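Local coordinates for APC3568 protein (Geobacillus stearothermophilus, PDB 1RFZ) that is of unknown biochemical function but belongs to the phosphatidylglycerophosphatase A family and may dephosphorylate phosphatidylglycerophosphate, at residues Met9-Leu20 with Ile58-Leu68. Numbering follows the deposited sequence.
Sequences MNNLEQTARRWL and ISKREVQNAIL. With SO4 (sulfate ion), chain F.
L68 lays CD2 over one face of the W19 indole, 3.9 Å from the centroid of the six-membered ring and 14° off its normal, which meets the geometry of a CH-pi contact. The same methyl also packs on A16, whose CB meets CG of Q64. Farther along, L20 packs CD2 against CG2 of I67 (3.6 Å) and meets I58 tip to tip through their CD1 methyls. Q64 bends at its second torsion, swinging its amide beside E13, whose carboxylate plane is nearly parallel to it. Q64 NE2 donates to I58 O (2.7 Å), in the carbonyl plane, tying the amide to the C-terminal end of helix 47-58; OE1 accepts from a water that also bridges M9 O and L12 N, so each end of this buried amide has a polar partner. These contacts join helices 13-22 and 61-76 in an all-helical fold, their short segments crossing at 41° with axes 9.4 Å apart; helix 145-163 adds L145 against L20 and I152 against I67. Nearer solvent, R17 sets NE in plane against the anti lone pair of E13 OE2 (3.1 Å) as a salt bridge, CG2 of I58 lies over its guanidinium face, and NH2 also bonds N55. R61, extended from CG to NE, runs beside N10, the guanidinium and amide planes 16° apart, but NH2 approaches OD1 at a poor angle. The backbone N of R61, at the helix start, bonds O2 of a sulfate ion, probably from the crystallisation liquor (2.8 Å), while O4 sits above the guanidinium face, toward its rim. Cutting R61 back to an alanine is likely to leave sulfate O4 without the cationic group beneath it and N10 without its flat neighbour.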
loop_
_atom_site.group_PDB
_atom_site.type_symbol
_atom_site.label_atom_id
_atom_site.label_comp_id
_atom_site.label_asym_id
_atom_site.label_seq_id
_atom_site.Cartn_x
_atom_site.Cartn_y
_atom_site.Cartn_z
HETATM N N MSE A 9 8.694 9.444 -21.301
HETATM C CA MSE A 9 8.860 8.713 -20.051
HETATM C C MSE A 9 10.293 8.451 -19.620
HETATM O O MSE A 9 10.536 8.152 -18.458
HETATM C CB MSE A 9 8.082 7.393 -20.090
HETATM C CG MSE A 9 6.558 7.566 -20.010
HETATM SE SE MSE A 9 5.950 8.796 -18.609
HETATM C CE MSE A 9 5.533 10.318 -19.693
ATOM N N ASN A 10 11.242 8.573 -20.543
ATOM C CA ASN A 10 12.647 8.360 -20.218
ATOM C C ASN A 10 13.387 9.670 -20.010
ATOM O O ASN A 10 14.615 9.674 -19.879
ATOM C CB ASN A 10 13.347 7.584 -21.321
ATOM C CG ASN A 10 12.749 6.218 -21.538
ATOM O OD1 ASN A 10 11.985 5.713 -20.712
ATOM N ND2 ASN A 10 13.101 5.599 -22.659
ATOM N N ASN A 11 12.659 10.786 -19.979
ATOM C CA ASN A 11 13.317 12.069 -19.792
ATOM C C ASN A 11 12.713 12.987 -18.750
ATOM O O ASN A 11 12.671 14.214 -18.926
ATOM C CB ASN A 11 13.433 12.757 -21.135
ATOM C CG ASN A 11 14.354 12.002 -22.060
ATOM O OD1 ASN A 11 15.568 11.961 -21.846
ATOM N ND2 ASN A 11 13.782 11.366 -23.078
ATOM N N LEU A 12 12.309 12.371 -17.637
ATOM C CA LEU A 12 11.694 13.068 -16.526
ATOM C C LEU A 12 12.645 13.429 -15.399
ATOM O O LEU A 12 12.377 14.368 -14.656
ATOM C CB LEU A 12 10.554 12.228 -15.951
ATOM C CG LEU A 12 9.495 11.682 -16.916
ATOM C CD1 LEU A 12 8.414 11.033 -16.080
ATOM C CD2 LEU A 12 8.904 12.785 -17.801
ATOM N N GLU A 13 13.754 12.704 -15.263
ATOM C CA GLU A 13 14.685 12.980 -14.173
ATOM C C GLU A 13 15.206 14.408 -14.111
ATOM O O GLU A 13 15.120 15.051 -13.066
ATOM C CB GLU A 13 15.869 12.027 -14.197
ATOM C CG GLU A 13 16.537 11.941 -12.834
ATOM C CD GLU A 13 17.793 11.099 -12.829
ATOM O OE1 GLU A 13 17.820 10.070 -13.545
ATOM O OE2 GLU A 13 18.744 11.465 -12.096
ATOM N N GLN A 14 15.743 14.927 -15.208
ATOM C CA GLN A 14 16.261 16.292 -15.180
ATOM C C GLN A 14 15.222 17.318 -14.735
ATOM O O GLN A 14 15.480 18.133 -13.851
ATOM C CB GLN A 14 16.796 16.694 -16.550
ATOM C CG GLN A 14 17.165 18.160 -16.642
ATOM C CD GLN A 14 17.683 18.521 -18.014
ATOM O OE1 GLN A 14 18.737 18.043 -18.436
ATOM N NE2 GLN A 14 16.940 19.358 -18.727
ATOM N N THR A 15 14.050 17.274 -15.360
ATOM C CA THR A 15 12.974 18.203 -15.036
ATOM C C THR A 15 12.523 18.081 -13.584
ATOM O O THR A 15 12.224 19.078 -12.934
ATOM C CB THR A 15 11.770 17.979 -15.968
ATOM O OG1 THR A 15 12.136 18.347 -17.304
ATOM C CG2 THR A 15 10.579 18.809 -15.520
ATOM N N ALA A 16 12.480 16.856 -13.079
ATOM C CA ALA A 16 12.071 16.629 -11.706
ATOM C C ALA A 16 13.105 17.216 -10.758
ATOM O O ALA A 16 12.768 17.684 -9.664
ATOM C CB ALA A 16 11.908 15.165 -11.461
ATOM N N ARG A 17 14.367 17.200 -11.176
ATOM C CA ARG A 17 15.437 17.761 -10.354
ATOM C C ARG A 17 15.347 19.278 -10.332
ATOM O O ARG A 17 15.494 19.901 -9.283
ATOM C CB ARG A 17 16.813 17.345 -10.882
ATOM C CG ARG A 17 17.254 15.966 -10.456
ATOM C CD ARG A 17 18.474 15.491 -11.228
ATOM N NE ARG A 17 18.951 14.198 -10.732
ATOM C CZ ARG A 17 19.664 14.039 -9.615
ATOM N NH1 ARG A 17 19.995 15.096 -8.879
ATOM N NH2 ARG A 17 20.030 12.825 -9.225
ATOM N N ARG A 18 15.098 19.872 -11.493
ATOM C CA ARG A 18 15.001 21.320 -11.586
ATOM C C ARG A 18 13.861 21.840 -10.703
ATOM O O ARG A 18 14.078 22.698 -9.851
ATOM C CB ARG A 18 14.788 21.734 -13.045
ATOM C CG ARG A 18 15.106 23.193 -13.343
ATOM C CD ARG A 18 14.838 23.491 -14.799
ATOM N NE ARG A 18 13.494 23.058 -15.174
ATOM C CZ ARG A 18 12.988 23.151 -16.400
ATOM N NH1 ARG A 18 13.717 23.666 -17.387
ATOM N NH2 ARG A 18 11.750 22.728 -16.640
ATOM N N TRP A 19 12.654 21.315 -10.902
ATOM C CA TRP A 19 11.510 21.731 -10.103
ATOM C C TRP A 19 11.863 21.705 -8.619
ATOM O O TRP A 19 11.584 22.670 -7.897
ATOM C CB TRP A 19 10.311 20.816 -10.362
ATOM C CG TRP A 19 9.664 21.013 -11.713
ATOM C CD1 TRP A 19 10.257 21.511 -12.830
ATOM C CD2 TRP A 19 8.342 20.602 -12.113
ATOM N NE1 TRP A 19 9.400 21.428 -13.900
ATOM C CE2 TRP A 19 8.220 20.871 -13.490
ATOM C CE3 TRP A 19 7.255 20.028 -11.441
ATOM C CZ2 TRP A 19 7.056 20.585 -14.213
ATOM C CZ3 TRP A 19 6.091 19.744 -12.165
ATOM C CH2 TRP A 19 6.006 20.024 -13.538
ATOM N N LEU A 20 12.476 20.609 -8.162
ATOM C CA LEU A 20 12.863 20.490 -6.748
ATOM C C LEU A 20 13.701 21.685 -6.314
ATOM O O LEU A 20 13.490 22.241 -5.239
ATOM C CB LEU A 20 13.659 19.197 -6.489
ATOM C CG LEU A 20 12.912 17.855 -6.467
ATOM C CD1 LEU A 20 13.827 16.761 -5.934
ATOM C CD2 LEU A 20 11.692 17.976 -5.579
ATOM N N ILE A 58 15.723 9.287 -6.905
ATOM C CA ILE A 58 15.258 10.263 -7.870
ATOM C C ILE A 58 15.368 9.772 -9.313
ATOM O O ILE A 58 14.581 10.179 -10.179
ATOM C CB ILE A 58 15.992 11.602 -7.642
ATOM C CG1 ILE A 58 15.402 12.272 -6.389
ATOM C CG2 ILE A 58 15.842 12.520 -8.840
ATOM C CD1 ILE A 58 16.236 13.393 -5.788
ATOM N N SER A 59 16.309 8.872 -9.573
ATOM C CA SER A 59 16.479 8.311 -10.922
ATOM C C SER A 59 15.319 7.401 -11.365
ATOM O O SER A 59 15.282 6.947 -12.508
ATOM C CB SER A 59 17.761 7.495 -10.973
ATOM O OG SER A 59 17.675 6.407 -10.070
ATOM N N LYS A 60 14.397 7.128 -10.444
ATOM C CA LYS A 60 13.238 6.268 -10.678
ATOM C C LYS A 60 12.001 6.986 -11.231
ATOM O O LYS A 60 11.549 7.967 -10.658
ATOM C CB LYS A 60 12.831 5.580 -9.366
ATOM C CG LYS A 60 13.463 4.232 -9.090
ATOM C CD LYS A 60 14.790 4.351 -8.401
ATOM C CE LYS A 60 15.304 2.973 -8.031
ATOM N NZ LYS A 60 15.404 2.070 -9.215
ATOM N N ARG A 61 11.439 6.469 -12.320
ATOM C CA ARG A 61 10.246 7.057 -12.928
ATOM C C ARG A 61 9.107 7.185 -11.914
ATOM O O ARG A 61 8.487 8.248 -11.780
ATOM C CB ARG A 61 9.756 6.199 -14.099
ATOM C CG ARG A 61 10.724 6.089 -15.255
ATOM C CD ARG A 61 10.291 5.002 -16.226
ATOM N NE ARG A 61 11.284 4.782 -17.273
ATOM C CZ ARG A 61 11.307 3.718 -18.068
ATOM N NH1 ARG A 61 10.388 2.774 -17.937
ATOM N NH2 ARG A 61 12.252 3.594 -18.992
ATOM N N GLU A 62 8.826 6.100 -11.204
ATOM C CA GLU A 62 7.747 6.123 -10.230
ATOM C C GLU A 62 7.860 7.343 -9.323
ATOM O O GLU A 62 6.858 7.953 -8.986
ATOM C CB GLU A 62 7.738 4.838 -9.391
ATOM C CG GLU A 62 6.684 4.870 -8.295
ATOM C CD GLU A 62 5.732 3.663 -8.293
ATOM O OE1 GLU A 62 5.195 3.313 -9.369
ATOM O OE2 GLU A 62 5.504 3.081 -7.199
ATOM N N VAL A 63 9.088 7.704 -8.961
ATOM C CA VAL A 63 9.364 8.828 -8.084
ATOM C C VAL A 63 9.268 10.151 -8.817
ATOM O O VAL A 63 8.900 11.167 -8.235
ATOM C CB VAL A 63 10.772 8.727 -7.500
ATOM C CG1 VAL A 63 11.053 9.915 -6.576
ATOM C CG2 VAL A 63 10.931 7.419 -6.762
ATOM N N GLN A 64 9.656 10.154 -10.086
ATOM C CA GLN A 64 9.586 11.366 -10.883
ATOM C C GLN A 64 8.103 11.621 -11.005
ATOM O O GLN A 64 7.609 12.692 -10.664
ATOM C CB GLN A 64 10.174 11.136 -12.283
ATOM C CG GLN A 64 11.672 11.367 -12.435
ATOM C CD GLN A 64 12.380 10.198 -13.119
ATOM O OE1 GLN A 64 11.828 9.564 -14.030
ATOM N NE2 GLN A 64 13.612 9.914 -12.686
ATOM N N ASN A 65 7.405 10.606 -11.495
ATOM C CA ASN A 65 5.971 10.685 -11.676
ATOM C C ASN A 65 5.340 11.284 -10.433
ATOM O O ASN A 65 4.364 12.048 -10.514
ATOM C CB ASN A 65 5.389 9.291 -11.940
ATOM C CG ASN A 65 5.587 8.849 -13.368
ATOM O OD1 ASN A 65 6.014 9.636 -14.210
ATOM N ND2 ASN A 65 5.262 7.595 -13.660
ATOM N N ALA A 66 5.908 10.942 -9.278
ATOM C CA ALA A 66 5.402 11.441 -8.012
ATOM C C ALA A 66 5.833 12.887 -7.839
ATOM O O ALA A 66 4.999 13.765 -7.651
ATOM C CB ALA A 66 5.926 10.591 -6.872
ATOM N N ILE A 67 7.136 13.132 -7.921
ATOM C CA ILE A 67 7.662 14.473 -7.759
ATOM C C ILE A 67 7.005 15.477 -8.694
ATOM O O ILE A 67 6.731 16.600 -8.285
ATOM C CB ILE A 67 9.187 14.539 -8.008
ATOM C CG1 ILE A 67 9.921 13.609 -7.054
ATOM C CG2 ILE A 67 9.689 15.987 -7.834
ATOM C CD1 ILE A 67 11.413 13.788 -7.125
ATOM N N LEU A 68 6.761 15.099 -9.946
ATOM C CA LEU A 68 6.138 16.050 -10.869
ATOM C C LEU A 68 4.724 16.405 -10.437
ATOM O O LEU A 68 4.442 17.573 -10.155
ATOM C CB LEU A 68 6.134 15.524 -12.317
ATOM C CG LEU A 68 7.501 15.414 -13.019
ATOM C CD1 LEU A 68 7.291 15.317 -14.512
ATOM C CD2 LEU A 68 8.370 16.624 -12.710
HETATM S S SO4 F . 12.574 2.552 -13.405
HETATM O O1 SO4 F . 14.031 2.941 -13.422
HETATM O O2 SO4 F . 11.776 3.701 -12.871
HETATM O O3 SO4 F . 12.374 1.359 -12.515
HETATM O O4 SO4 F . 12.099 2.198 -14.792
HETATM O O HOH W 1 12.413 9.827 -17.085
#